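Side-chain contacts in fibronectin type III domain-containing protein (Simiduia agarivorans, PDB 6P2K), which probably hydrolyses the beta-1,4-glucan backbone of xyloglucan, as a family 74 glycoside hydrolase built from seven-bladed beta-propellers: residues B[312-315]-B[320-323]; B[315-320]-B[325-330]; B[510-515]-B[586-591]; B[523-528]-B[581-586]. All coordinates share one frame; numbering follows the deposited sequence.

Contact 1: B[312-315]-B[320-323]; sequences KIWD and SWDI
W314 and W321 form an edge-to-face (T-shaped) indole pair at the place where the outermost strand of a beta-propeller blade, 304-314, gives way to a long loop. The five-membered ring of W314 points its edge at the face of W321, with the two planes at 65°. NE1 of W314 does most of the touching: it sits over the centre of the W321 indole, 3.3 Å from its CE2, while CD1 of W314 is 4.0 Å from CE2 of W321. Both first torsions serve this meeting. W314 sends its ring out with CG anti to the backbone N (chi1 -158°), and W321 holds CG between its backbone N and carbonyl carbon (chi1 46°), which presents a face to the incoming edge. Around the pair, W371 stacks on W314 and also touches W321, so the loop is packed against the neighbouring sheet. A leucine in place of W321 would probably leave the NE1 edge of W314 without its aromatic face and open a gap beside W371. At the base of W314, I313 and W314 both pair with L292 in a classic beta bulge. At the rim of the W321 ring, near its plane, the backbone O of D315 lies 3.5 Å from CZ2.

Contact 2: B[315-320]-B[325-330]; sequences DSYDGS and WDYATP
The phenol rings of Y317 and Y327 meet in an offset edge-to-face pair, the edge of Y327 turned toward one face of Y317. Their planes stand at 71° and their centroids are 5.8 Å apart, with CE1 and OH of Y327 both approaching CD2 of Y317. A face of the Y317 ring is also covered from within its own turn, where the backbone N of G319 lies 3.6 Å above the ring centre. Y317 is therefore in touch with both its own backbone and the second tyrosine. Beside the rings comes the one polar tie across the contact: N of Y317 donates to OG1 of T329 over 2.9 Å, almost straight at 175°. A chi1 of 173° swings OG1 of T329 to this N-H, anti to the threonine's own backbone N. The backbones approach closely enough here to leave CB of T329 3.9 Å from CB of Y317. Valine in place of T329 would keep the bulk, but would probably leave the N-H of Y317 without its acceptor and the turn less firmly fixed. Farther along, CG of P330, which follows a cis peptide bond, rests 3.7 Å from OG of S316. The loop also serves the assembly, since O of D318 is hydrogen-bonded to OG of S468 in the second subunit. Without helix or strand, the excursion between strands 304-314 and 336-338 takes its shape from local turns: an inverse gamma turn centred on Y327, and, at D318, where OD1 accepts both N and OG of S320, an Asx turn.

Contact 3: B[510-515]-B[586-591]; sequences VLRDVA and SSTGGV
R512 reaches across from strand 511-516 to T588 on strand 582-588, bridging the sheets of two consecutive beta-propeller blades. The close part is confined to this one pair. NH1 of R512 comes within 2.9 Å of OG1 of T588, at the edge of the guanidinium and near its plane, but the angle is too poor for a hydrogen bond; CB and CG2 of the threonine lie farther off, at 3.8 and 4.0 Å from NH1. The arginine spans the gap because its chain is extended, with CG anti to the backbone N (chi1 -164°). Its firmer hold lies beyond the two strands, where NH2 bonds to the backbone O of W616 and the guanidinium makes a cation-pi contact with that indole. Between the two strands themselves little else meets: the CA atoms of R512 and T588 remain 10.3 Å apart and only 64 Å² is buried. The solvent side lies past T588, where the chain turns a corner into the exposed G590. Next to R512, D513 uses OD1 to bind a zinc ion together with D405, while its OD2 accepts from N of I573 in the strand beside 582-588. The departing turn is stitched to itself, OG of S587 donating to O of V591 over 2.7 Å from 40° above the carbonyl plane.

Contact 4: B[523-528]-B[581-586]; sequences KVFMFS and KVVFFS
Buried apolar packing between two beta-sheets is what joins F525 and F527 to V583 and F585, the faces of consecutive propeller blades meeting through side chains alone. Strand 524-528 belongs to one blade and strand 582-588 to the next, and their backbones stay well apart, with 8.7 Å between the CA atoms of F525 and V583. At one end a methyl group sits over a ring: CG2 of V583 lies 4.2 Å from the centroid of F525, only 5° off the ring normal, a CH-pi contact centred on the face. At the other end the rings of F527 and F585 lie oblique to one another, planes at 44°. CE2 of F527 is 3.7 Å from CE2 of F585, and CD2 of F527 stands over the rim of one F585 face. That face is offered by the first torsion of F585, which holds CG between the backbone N and the carbonyl carbon (chi1 68°). M533 and A570 pack against both phenylalanines, and K523 pairs with E580 in a salt bridge. With carbon meeting carbon throughout these two pairs, cohesion here probably rests on shape and dispersion, with no polar group of these four side chains to satisfy.

In the fold
The four contacts fall into two groups. Contacts 1 and 2 share D315 and S320, lie about 7 Å apart between centres, and touch where CD1 of I323 comes 3.6 Å from N of A328; both border the second subunit. Contacts 3 and 4, about 9 Å apart between centres, share S586 and strand 582-588, and O of A515 is 2.8 Å from N of F525, a probable hydrogen bond between adjacent strands. Centres of contacts 1 and 3 are about 43 Å apart, on opposite sides of the chain's centre. Contacts 1 and 2 lie away from the known zinc sites; contact 3 holds the zinc ligand D513, with the R512 side chain about 8 Å from a zinc ion, and the F527 side chain is about 10 Å from a bound zinc ion.

Contact 1: B[312-315]-B[320-323]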
loop_
_atom_site.group_PDB
_atom_site.type_symbol
_atom_site.label_atom_id
_atom_site.label_comp_id
_atom_site.label_asym_id
_atom_site.label_seq_id
_atom_site.Cartn_x
_atom_site.Cartn_y
_atom_site.Cartn_z
ATOM N N LYS B 312 33.884 -34.133 -6.414
ATOM C CA LYS B 312 33.836 -32.682 -6.288
ATOM C C LYS B 312 33.797 -32.330 -4.809
ATOM O O LYS B 312 32.818 -32.624 -4.118
ATOM C CB LYS B 312 32.626 -32.114 -7.025
ATOM C CG LYS B 312 32.876 -31.849 -8.498
ATOM C CD LYS B 312 31.920 -30.808 -9.050
ATOM C CE LYS B 312 31.908 -30.840 -10.570
ATOM N NZ LYS B 312 31.010 -29.795 -11.142
ATOM N N ILE B 313 34.873 -31.713 -4.311
ATOM C CA ILE B 313 34.900 -31.259 -2.924
ATOM C C ILE B 313 34.423 -29.823 -2.786
ATOM O O ILE B 313 34.279 -29.329 -1.656
ATOM C CB ILE B 313 36.312 -31.419 -2.329
ATOM C CG1 ILE B 313 37.324 -30.582 -3.115
ATOM C CG2 ILE B 313 36.721 -32.884 -2.336
ATOM C CD1 ILE B 313 38.637 -30.387 -2.388
ATOM N N TRP B 314 34.165 -29.144 -3.903
ATOM C CA TRP B 314 33.640 -27.787 -3.942
ATOM C C TRP B 314 32.793 -27.690 -5.201
ATOM O O TRP B 314 33.195 -28.193 -6.252
ATOM C CB TRP B 314 34.776 -26.760 -3.958
ATOM C CG TRP B 314 34.407 -25.384 -3.483
ATOM C CD1 TRP B 314 33.272 -25.009 -2.818
ATOM C CD2 TRP B 314 35.192 -24.197 -3.642
ATOM N NE1 TRP B 314 33.305 -23.657 -2.557
ATOM C CE2 TRP B 314 34.474 -23.138 -3.052
ATOM C CE3 TRP B 314 36.432 -23.927 -4.231
ATOM C CZ2 TRP B 314 34.959 -21.834 -3.030
ATOM C CZ3 TRP B 314 36.910 -22.630 -4.209
ATOM C CH2 TRP B 314 36.176 -21.601 -3.611
ATOM N N ASP B 315 31.622 -27.065 -5.100
ATOM C CA ASP B 315 30.650 -27.162 -6.183
ATOM C C ASP B 315 29.804 -25.892 -6.234
ATOM O O ASP B 315 30.076 -24.914 -5.531
ATOM C CB ASP B 315 29.780 -28.411 -6.001
ATOM C CG ASP B 315 29.314 -28.994 -7.318
ATOM O OD1 ASP B 315 29.375 -28.278 -8.343
ATOM O OD2 ASP B 315 28.881 -30.167 -7.325
ATOM N N SER B 320 25.752 -23.793 1.356
ATOM C CA SER B 320 26.623 -24.445 2.326
ATOM C C SER B 320 27.946 -23.716 2.537
ATOM O O SER B 320 28.738 -24.144 3.383
ATOM C CB SER B 320 26.892 -25.894 1.904
ATOM O OG SER B 320 27.686 -25.951 0.734
ATOM N N TRP B 321 28.210 -22.642 1.795
ATOM C CA TRP B 321 29.397 -21.833 2.036
ATOM C C TRP B 321 29.084 -20.377 1.722
ATOM O O TRP B 321 28.204 -20.077 0.913
ATOM C CB TRP B 321 30.607 -22.319 1.219
ATOM C CG TRP B 321 30.330 -22.620 -0.224
ATOM C CD1 TRP B 321 29.749 -23.747 -0.731
ATOM C CD2 TRP B 321 30.643 -21.791 -1.352
ATOM N NE1 TRP B 321 29.671 -23.667 -2.101
ATOM C CE2 TRP B 321 30.211 -22.477 -2.508
ATOM C CE3 TRP B 321 31.241 -20.536 -1.496
ATOM C CZ2 TRP B 321 30.362 -21.948 -3.791
ATOM C CZ3 TRP B 321 31.390 -20.014 -2.768
ATOM C CH2 TRP B 321 30.950 -20.719 -3.899
ATOM N N ASP B 322 29.806 -19.476 2.383
ATOM C CA ASP B 322 29.593 -18.039 2.232
ATOM C C ASP B 322 30.233 -17.574 0.929
ATOM O O ASP B 322 31.461 -17.498 0.820
ATOM C CB ASP B 322 30.171 -17.288 3.429
ATOM C CG ASP B 322 30.065 -15.774 3.283
ATOM O OD1 ASP B 322 29.216 -15.297 2.496
ATOM O OD2 ASP B 322 30.840 -15.059 3.960
ATOM N N ILE B 323 29.402 -17.245 -0.062
ATOM C CA ILE B 323 29.924 -16.779 -1.340
ATOM C C ILE B 323 30.444 -15.352 -1.268
ATOM O O ILE B 323 31.084 -14.883 -2.219
ATOM C CB ILE B 323 28.844 -16.934 -2.432
ATOM C CG1 ILE B 323 29.486 -16.942 -3.823
ATOM C CG2 ILE B 323 27.781 -15.844 -2.305
ATOM C CD1 ILE B 323 28.634 -17.589 -4.897
#

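Contact 2: B[315-320]-B[325-330]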
loop_
_atom_site.group_PDB
_atom_site.type_symbol
_atom_site.label_atom_id
_atom_site.label_comp_id
_atom_site.label_asym_id
_atom_site.label_seq_id
_atom_site.Cartn_x
_atom_site.Cartn_y
_atom_site.Cartn_z
ATOM N N ASP B 315 31.622 -27.065 -5.100
ATOM C CA ASP B 315 30.650 -27.162 -6.183
ATOM C C ASP B 315 29.804 -25.892 -6.234
ATOM O O ASP B 315 30.076 -24.914 -5.531
ATOM C CB ASP B 315 29.780 -28.411 -6.001
ATOM C CG ASP B 315 29.314 -28.994 -7.318
ATOM O OD1 ASP B 315 29.375 -28.278 -8.343
ATOM O OD2 ASP B 315 28.881 -30.167 -7.325
ATOM N N SER B 316 28.764 -25.928 -7.072
ATOM C CA SER B 316 27.845 -24.812 -7.239
ATOM C C SER B 316 27.328 -24.337 -5.890
ATOM O O SER B 316 27.164 -25.122 -4.953
ATOM C CB SER B 316 26.658 -25.225 -8.116
ATOM O OG SER B 316 27.100 -25.921 -9.263
ATOM N N TYR B 317 27.072 -23.038 -5.795
ATOM C CA TYR B 317 26.533 -22.465 -4.571
ATOM C C TYR B 317 25.192 -23.104 -4.237
ATOM O O TYR B 317 24.269 -23.105 -5.057
ATOM C CB TYR B 317 26.383 -20.950 -4.719
ATOM C CG TYR B 317 25.795 -20.280 -3.501
ATOM C CD1 TYR B 317 26.542 -20.126 -2.339
ATOM C CD2 TYR B 317 24.494 -19.802 -3.512
ATOM C CE1 TYR B 317 26.006 -19.508 -1.222
ATOM C CE2 TYR B 317 23.949 -19.184 -2.400
ATOM C CZ TYR B 317 24.710 -19.043 -1.256
ATOM O OH TYR B 317 24.171 -18.429 -0.145
ATOM N N ASP B 318 25.094 -23.659 -3.030
ATOM C CA ASP B 318 23.862 -24.262 -2.538
ATOM C C ASP B 318 23.519 -23.785 -1.133
ATOM O O ASP B 318 22.665 -24.393 -0.478
ATOM C CB ASP B 318 23.963 -25.792 -2.558
ATOM C CG ASP B 318 25.130 -26.315 -1.734
ATOM O OD1 ASP B 318 25.861 -25.500 -1.127
ATOM O OD2 ASP B 318 25.321 -27.548 -1.696
ATOM N N GLY B 319 24.168 -22.725 -0.652
ATOM C CA GLY B 319 23.978 -22.241 0.695
ATOM C C GLY B 319 24.935 -22.808 1.721
ATOM O O GLY B 319 24.937 -22.338 2.864
ATOM N N SER B 320 25.752 -23.793 1.356
ATOM C CA SER B 320 26.623 -24.445 2.326
ATOM C C SER B 320 27.946 -23.716 2.537
ATOM O O SER B 320 28.738 -24.144 3.383
ATOM C CB SER B 320 26.892 -25.894 1.904
ATOM O OG SER B 320 27.686 -25.951 0.734
ATOM N N TRP B 325 30.575 -11.208 -1.267
ATOM C CA TRP B 325 29.918 -10.248 -2.146
ATOM C C TRP B 325 29.979 -10.674 -3.605
ATOM O O TRP B 325 29.074 -10.339 -4.380
ATOM C CB TRP B 325 30.521 -8.845 -1.976
ATOM C CG TRP B 325 31.965 -8.667 -2.399
ATOM C CD1 TRP B 325 33.056 -8.601 -1.577
ATOM C CD2 TRP B 325 32.462 -8.488 -3.734
ATOM N NE1 TRP B 325 34.198 -8.407 -2.316
ATOM C CE2 TRP B 325 33.861 -8.336 -3.643
ATOM C CE3 TRP B 325 31.862 -8.450 -4.998
ATOM C CZ2 TRP B 325 34.669 -8.149 -4.766
ATOM C CZ3 TRP B 325 32.669 -8.270 -6.113
ATOM C CH2 TRP B 325 34.056 -8.119 -5.987
ATOM N N ASP B 326 31.013 -11.420 -3.994
ATOM C CA ASP B 326 31.233 -11.798 -5.391
ATOM C C ASP B 326 30.468 -13.084 -5.673
ATOM O O ASP B 326 30.962 -14.192 -5.453
ATOM C CB ASP B 326 32.724 -11.954 -5.667
ATOM C CG ASP B 326 33.040 -12.083 -7.149
ATOM O OD1 ASP B 326 32.109 -11.987 -7.977
ATOM O OD2 ASP B 326 34.227 -12.280 -7.483
ATOM N N TYR B 327 29.240 -12.938 -6.174
ATOM C CA TYR B 327 28.404 -14.087 -6.520
ATOM C C TYR B 327 29.002 -14.753 -7.758
ATOM O O TYR B 327 28.575 -14.540 -8.895
ATOM C CB TYR B 327 26.958 -13.656 -6.746
ATOM C CG TYR B 327 25.981 -14.812 -6.776
ATOM C CD1 TYR B 327 25.475 -15.345 -5.600
ATOM C CD2 TYR B 327 25.565 -15.369 -7.980
ATOM C CE1 TYR B 327 24.584 -16.402 -5.619
ATOM C CE2 TYR B 327 24.670 -16.424 -8.010
ATOM C CZ TYR B 327 24.188 -16.937 -6.825
ATOM O OH TYR B 327 23.301 -17.986 -6.847
ATOM N N ALA B 328 30.022 -15.575 -7.523
ATOM C CA ALA B 328 30.784 -16.234 -8.582
ATOM C C ALA B 328 30.629 -17.739 -8.401
ATOM O O ALA B 328 31.361 -18.358 -7.622
ATOM C CB ALA B 328 32.251 -15.814 -8.544
ATOM N N THR B 329 29.677 -18.330 -9.123
ATOM C CA THR B 329 29.350 -19.736 -8.963
ATOM C C THR B 329 29.025 -20.350 -10.318
ATOM O O THR B 329 28.392 -19.694 -11.161
ATOM C CB THR B 329 28.166 -19.925 -8.002
ATOM O OG1 THR B 329 27.757 -21.298 -7.996
ATOM C CG2 THR B 329 26.986 -19.048 -8.416
ATOM N N PRO B 330 29.471 -21.593 -10.580
ATOM C CA PRO B 330 30.377 -22.400 -9.753
ATOM C C PRO B 330 31.749 -21.749 -9.605
ATOM O O PRO B 330 32.084 -20.875 -10.402
ATOM C CB PRO B 330 30.489 -23.716 -10.532
ATOM C CG PRO B 330 29.263 -23.777 -11.355
ATOM C CD PRO B 330 28.972 -22.356 -11.737
#

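Contact 3: B[510-515]-B[586-591]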
loop_
_atom_site.group_PDB
_atom_site.type_symbol
_atom_site.label_atom_id
_atom_site.label_comp_id
_atom_site.label_asym_id
_atom_site.label_seq_id
_atom_site.Cartn_x
_atom_site.Cartn_y
_atom_site.Cartn_z
ATOM N N VAL B 510 28.639 3.446 -26.097
ATOM C CA VAL B 510 28.927 3.509 -24.668
ATOM C C VAL B 510 28.981 4.959 -24.214
ATOM O O VAL B 510 29.642 5.795 -24.837
ATOM C CB VAL B 510 30.245 2.776 -24.357
ATOM C CG1 VAL B 510 30.698 3.061 -22.929
ATOM C CG2 VAL B 510 30.089 1.275 -24.573
ATOM N N LEU B 511 28.264 5.266 -23.132
ATOM C CA LEU B 511 28.302 6.599 -22.529
ATOM C C LEU B 511 29.558 6.676 -21.666
ATOM O O LEU B 511 29.534 6.467 -20.451
ATOM C CB LEU B 511 27.044 6.867 -21.709
ATOM C CG LEU B 511 25.696 6.458 -22.302
ATOM C CD1 LEU B 511 24.558 6.760 -21.329
ATOM C CD2 LEU B 511 25.466 7.147 -23.634
ATOM N N ARG B 512 30.685 6.988 -22.316
ATOM C CA ARG B 512 31.967 6.882 -21.625
ATOM C C ARG B 512 32.056 7.835 -20.439
ATOM O O ARG B 512 32.751 7.539 -19.462
ATOM C CB ARG B 512 33.127 7.112 -22.590
ATOM C CG ARG B 512 34.439 6.633 -22.008
ATOM C CD ARG B 512 35.578 6.638 -23.001
ATOM N NE ARG B 512 36.816 6.227 -22.344
ATOM C CZ ARG B 512 38.024 6.679 -22.665
ATOM N NH1 ARG B 512 38.164 7.561 -23.647
ATOM N NH2 ARG B 512 39.092 6.249 -21.999
ATOM N N ASP B 513 31.365 8.971 -20.487
ATOM C CA ASP B 513 31.148 9.734 -19.268
ATOM C C ASP B 513 29.717 10.246 -19.230
ATOM O O ASP B 513 29.070 10.446 -20.262
ATOM C CB ASP B 513 32.132 10.904 -19.107
ATOM C CG ASP B 513 32.222 11.414 -17.656
ATOM O OD1 ASP B 513 32.229 10.600 -16.691
ATOM O OD2 ASP B 513 32.302 12.652 -17.483
ATOM N N VAL B 514 29.235 10.415 -18.005
ATOM C CA VAL B 514 27.929 10.969 -17.684
ATOM C C VAL B 514 28.170 11.982 -16.579
ATOM O O VAL B 514 28.838 11.666 -15.589
ATOM C CB VAL B 514 26.949 9.876 -17.216
ATOM C CG1 VAL B 514 25.669 10.489 -16.677
ATOM C CG2 VAL B 514 26.666 8.878 -18.333
ATOM N N ALA B 515 27.664 13.202 -16.749
ATOM C CA ALA B 515 27.961 14.249 -15.783
ATOM C C ALA B 515 26.748 15.137 -15.559
ATOM O O ALA B 515 26.016 15.463 -16.499
ATOM C CB ALA B 515 29.159 15.097 -16.233
ATOM N N SER B 586 36.566 16.485 -22.678
ATOM C CA SER B 586 37.813 16.065 -23.302
ATOM C C SER B 586 37.492 15.010 -24.351
ATOM O O SER B 586 36.949 13.948 -24.026
ATOM C CB SER B 586 38.793 15.521 -22.262
ATOM O OG SER B 586 38.170 14.561 -21.424
ATOM N N SER B 587 37.810 15.311 -25.606
ATOM C CA SER B 587 37.567 14.396 -26.709
ATOM C C SER B 587 38.754 13.465 -26.885
ATOM O O SER B 587 39.896 13.921 -26.987
ATOM C CB SER B 587 37.317 15.170 -28.000
ATOM O OG SER B 587 37.247 14.293 -29.114
ATOM N N THR B 588 38.481 12.162 -26.935
ATOM C CA THR B 588 39.521 11.163 -27.140
ATOM C C THR B 588 39.268 10.331 -28.388
ATOM O O THR B 588 39.892 9.277 -28.559
ATOM C CB THR B 588 39.642 10.260 -25.909
ATOM O OG1 THR B 588 38.508 9.388 -25.833
ATOM C CG2 THR B 588 39.713 11.102 -24.646
ATOM N N GLY B 589 38.370 10.780 -29.252
ATOM C CA GLY B 589 38.144 10.131 -30.529
ATOM C C GLY B 589 37.839 11.179 -31.578
ATOM O O GLY B 589 37.328 12.260 -31.274
ATOM N N GLY B 590 38.165 10.851 -32.821
ATOM C CA GLY B 590 38.005 11.827 -33.888
ATOM C C GLY B 590 38.958 12.988 -33.677
ATOM O O GLY B 590 40.167 12.803 -33.490
ATOM N N VAL B 591 38.421 14.205 -33.701
ATOM C CA VAL B 591 39.208 15.386 -33.369
ATOM C C VAL B 591 39.301 15.462 -31.848
ATOM O O VAL B 591 38.305 15.726 -31.169
ATOM C CB VAL B 591 38.595 16.662 -33.958
ATOM C CG1 VAL B 591 39.446 17.868 -33.597
ATOM C CG2 VAL B 591 38.465 16.541 -35.471
#

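Contact 4: B[523-528]-B[581-586]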
loop_
_atom_site.group_PDB
_atom_site.type_symbol
_atom_site.label_atom_id
_atom_site.label_comp_id
_atom_site.label_asym_id
_atom_site.label_seq_id
_atom_site.Cartn_x
_atom_site.Cartn_y
_atom_site.Cartn_z
ATOM N N LYS B 523 19.738 18.473 -14.661
ATOM C CA LYS B 523 20.183 18.335 -16.042
ATOM C C LYS B 523 21.415 17.440 -16.097
ATOM O O LYS B 523 22.375 17.655 -15.348
ATOM C CB LYS B 523 20.494 19.712 -16.636
ATOM C CG LYS B 523 21.126 19.691 -18.018
ATOM C CD LYS B 523 21.101 21.084 -18.646
ATOM C CE LYS B 523 19.672 21.559 -18.873
ATOM N NZ LYS B 523 19.611 22.949 -19.419
ATOM N N VAL B 524 21.387 16.442 -16.981
ATOM C CA VAL B 524 22.441 15.434 -17.069
ATOM C C VAL B 524 22.948 15.365 -18.504
ATOM O O VAL B 524 22.149 15.283 -19.443
ATOM C CB VAL B 524 21.947 14.045 -16.610
ATOM C CG1 VAL B 524 23.110 13.062 -16.553
ATOM C CG2 VAL B 524 21.249 14.138 -15.252
ATOM N N PHE B 525 24.272 15.386 -18.669
ATOM C CA PHE B 525 24.925 15.250 -19.964
ATOM C C PHE B 525 25.552 13.867 -20.095
ATOM O O PHE B 525 25.971 13.263 -19.102
ATOM C CB PHE B 525 26.022 16.304 -20.160
ATOM C CG PHE B 525 25.523 17.719 -20.181
ATOM C CD1 PHE B 525 25.101 18.301 -21.365
ATOM C CD2 PHE B 525 25.502 18.477 -19.020
ATOM C CE1 PHE B 525 24.648 19.610 -21.387
ATOM C CE2 PHE B 525 25.054 19.788 -19.036
ATOM C CZ PHE B 525 24.624 20.354 -20.219
ATOM N N MET B 526 25.633 13.378 -21.334
ATOM C CA MET B 526 26.277 12.102 -21.618
ATOM C C MET B 526 26.756 12.100 -23.065
ATOM O O MET B 526 26.116 12.687 -23.941
ATOM C CB MET B 526 25.325 10.926 -21.366
ATOM C CG MET B 526 24.076 10.936 -22.244
ATOM S SD MET B 526 22.565 10.517 -21.343
ATOM C CE MET B 526 22.376 11.961 -20.292
ATOM N N PHE B 527 27.890 11.443 -23.308
ATOM C CA PHE B 527 28.454 11.335 -24.651
ATOM C C PHE B 527 28.454 9.868 -25.061
ATOM O O PHE B 527 29.154 9.050 -24.459
ATOM C CB PHE B 527 29.864 11.922 -24.725
ATOM C CG PHE B 527 30.275 12.341 -26.117
ATOM C CD1 PHE B 527 30.475 11.396 -27.116
ATOM C CD2 PHE B 527 30.441 13.680 -26.430
ATOM C CE1 PHE B 527 30.840 11.783 -28.402
ATOM C CE2 PHE B 527 30.809 14.077 -27.705
ATOM C CZ PHE B 527 31.007 13.126 -28.696
ATOM N N SER B 528 27.671 9.549 -26.086
ATOM C CA SER B 528 27.585 8.201 -26.633
ATOM C C SER B 528 28.706 8.025 -27.651
ATOM O O SER B 528 28.721 8.697 -28.686
ATOM C CB SER B 528 26.215 7.969 -27.268
ATOM O OG SER B 528 26.059 6.620 -27.662
ATOM N N LYS B 581 24.205 26.637 -19.613
ATOM C CA LYS B 581 24.274 26.698 -21.069
ATOM C C LYS B 581 25.669 26.431 -21.622
ATOM O O LYS B 581 25.853 26.506 -22.841
ATOM C CB LYS B 581 23.806 28.064 -21.581
ATOM C CG LYS B 581 22.382 28.442 -21.225
ATOM C CD LYS B 581 22.072 29.833 -21.751
ATOM C CE LYS B 581 20.601 29.999 -22.071
ATOM N NZ LYS B 581 19.824 30.414 -20.874
ATOM N N VAL B 582 26.654 26.144 -20.774
ATOM C CA VAL B 582 28.027 25.924 -21.213
ATOM C C VAL B 582 28.502 24.587 -20.665
ATOM O O VAL B 582 28.279 24.280 -19.488
ATOM C CB VAL B 582 28.967 27.060 -20.762
ATOM C CG1 VAL B 582 30.408 26.734 -21.121
ATOM C CG2 VAL B 582 28.550 28.375 -21.402
ATOM N N VAL B 583 29.147 23.793 -21.517
ATOM C CA VAL B 583 29.672 22.489 -21.136
ATOM C C VAL B 583 31.008 22.276 -21.837
ATOM O O VAL B 583 31.186 22.669 -22.995
ATOM C CB VAL B 583 28.675 21.356 -21.471
ATOM C CG1 VAL B 583 28.469 21.235 -22.976
ATOM C CG2 VAL B 583 29.140 20.036 -20.881
ATOM N N PHE B 584 31.954 21.674 -21.120
ATOM C CA PHE B 584 33.237 21.275 -21.673
ATOM C C PHE B 584 33.358 19.757 -21.614
ATOM O O PHE B 584 32.684 19.094 -20.822
ATOM C CB PHE B 584 34.415 21.902 -20.910
ATOM C CG PHE B 584 34.297 23.385 -20.704
ATOM C CD1 PHE B 584 33.622 23.896 -19.606
ATOM C CD2 PHE B 584 34.883 24.269 -21.594
ATOM C CE1 PHE B 584 33.520 25.261 -19.406
ATOM C CE2 PHE B 584 34.781 25.637 -21.403
ATOM C CZ PHE B 584 34.099 26.132 -20.307
ATOM N N PHE B 585 34.227 19.212 -22.461
ATOM C CA PHE B 585 34.577 17.801 -22.357
ATOM C C PHE B 585 35.899 17.567 -23.068
ATOM O O PHE B 585 36.313 18.349 -23.929
ATOM C CB PHE B 585 33.477 16.886 -22.920
ATOM C CG PHE B 585 33.294 16.969 -24.414
ATOM C CD1 PHE B 585 32.502 17.957 -24.976
ATOM C CD2 PHE B 585 33.874 16.030 -25.251
ATOM C CE1 PHE B 585 32.312 18.022 -26.344
ATOM C CE2 PHE B 585 33.691 16.094 -26.620
ATOM C CZ PHE B 585 32.909 17.091 -27.166
ATOM N N SER B 586 36.566 16.485 -22.678
ATOM C CA SER B 586 37.813 16.065 -23.302
ATOM C C SER B 586 37.492 15.010 -24.351
ATOM O O SER B 586 36.949 13.948 -24.026
ATOM C CB SER B 586 38.793 15.521 -22.262
ATOM O OG SER B 586 38.170 14.561 -21.424
#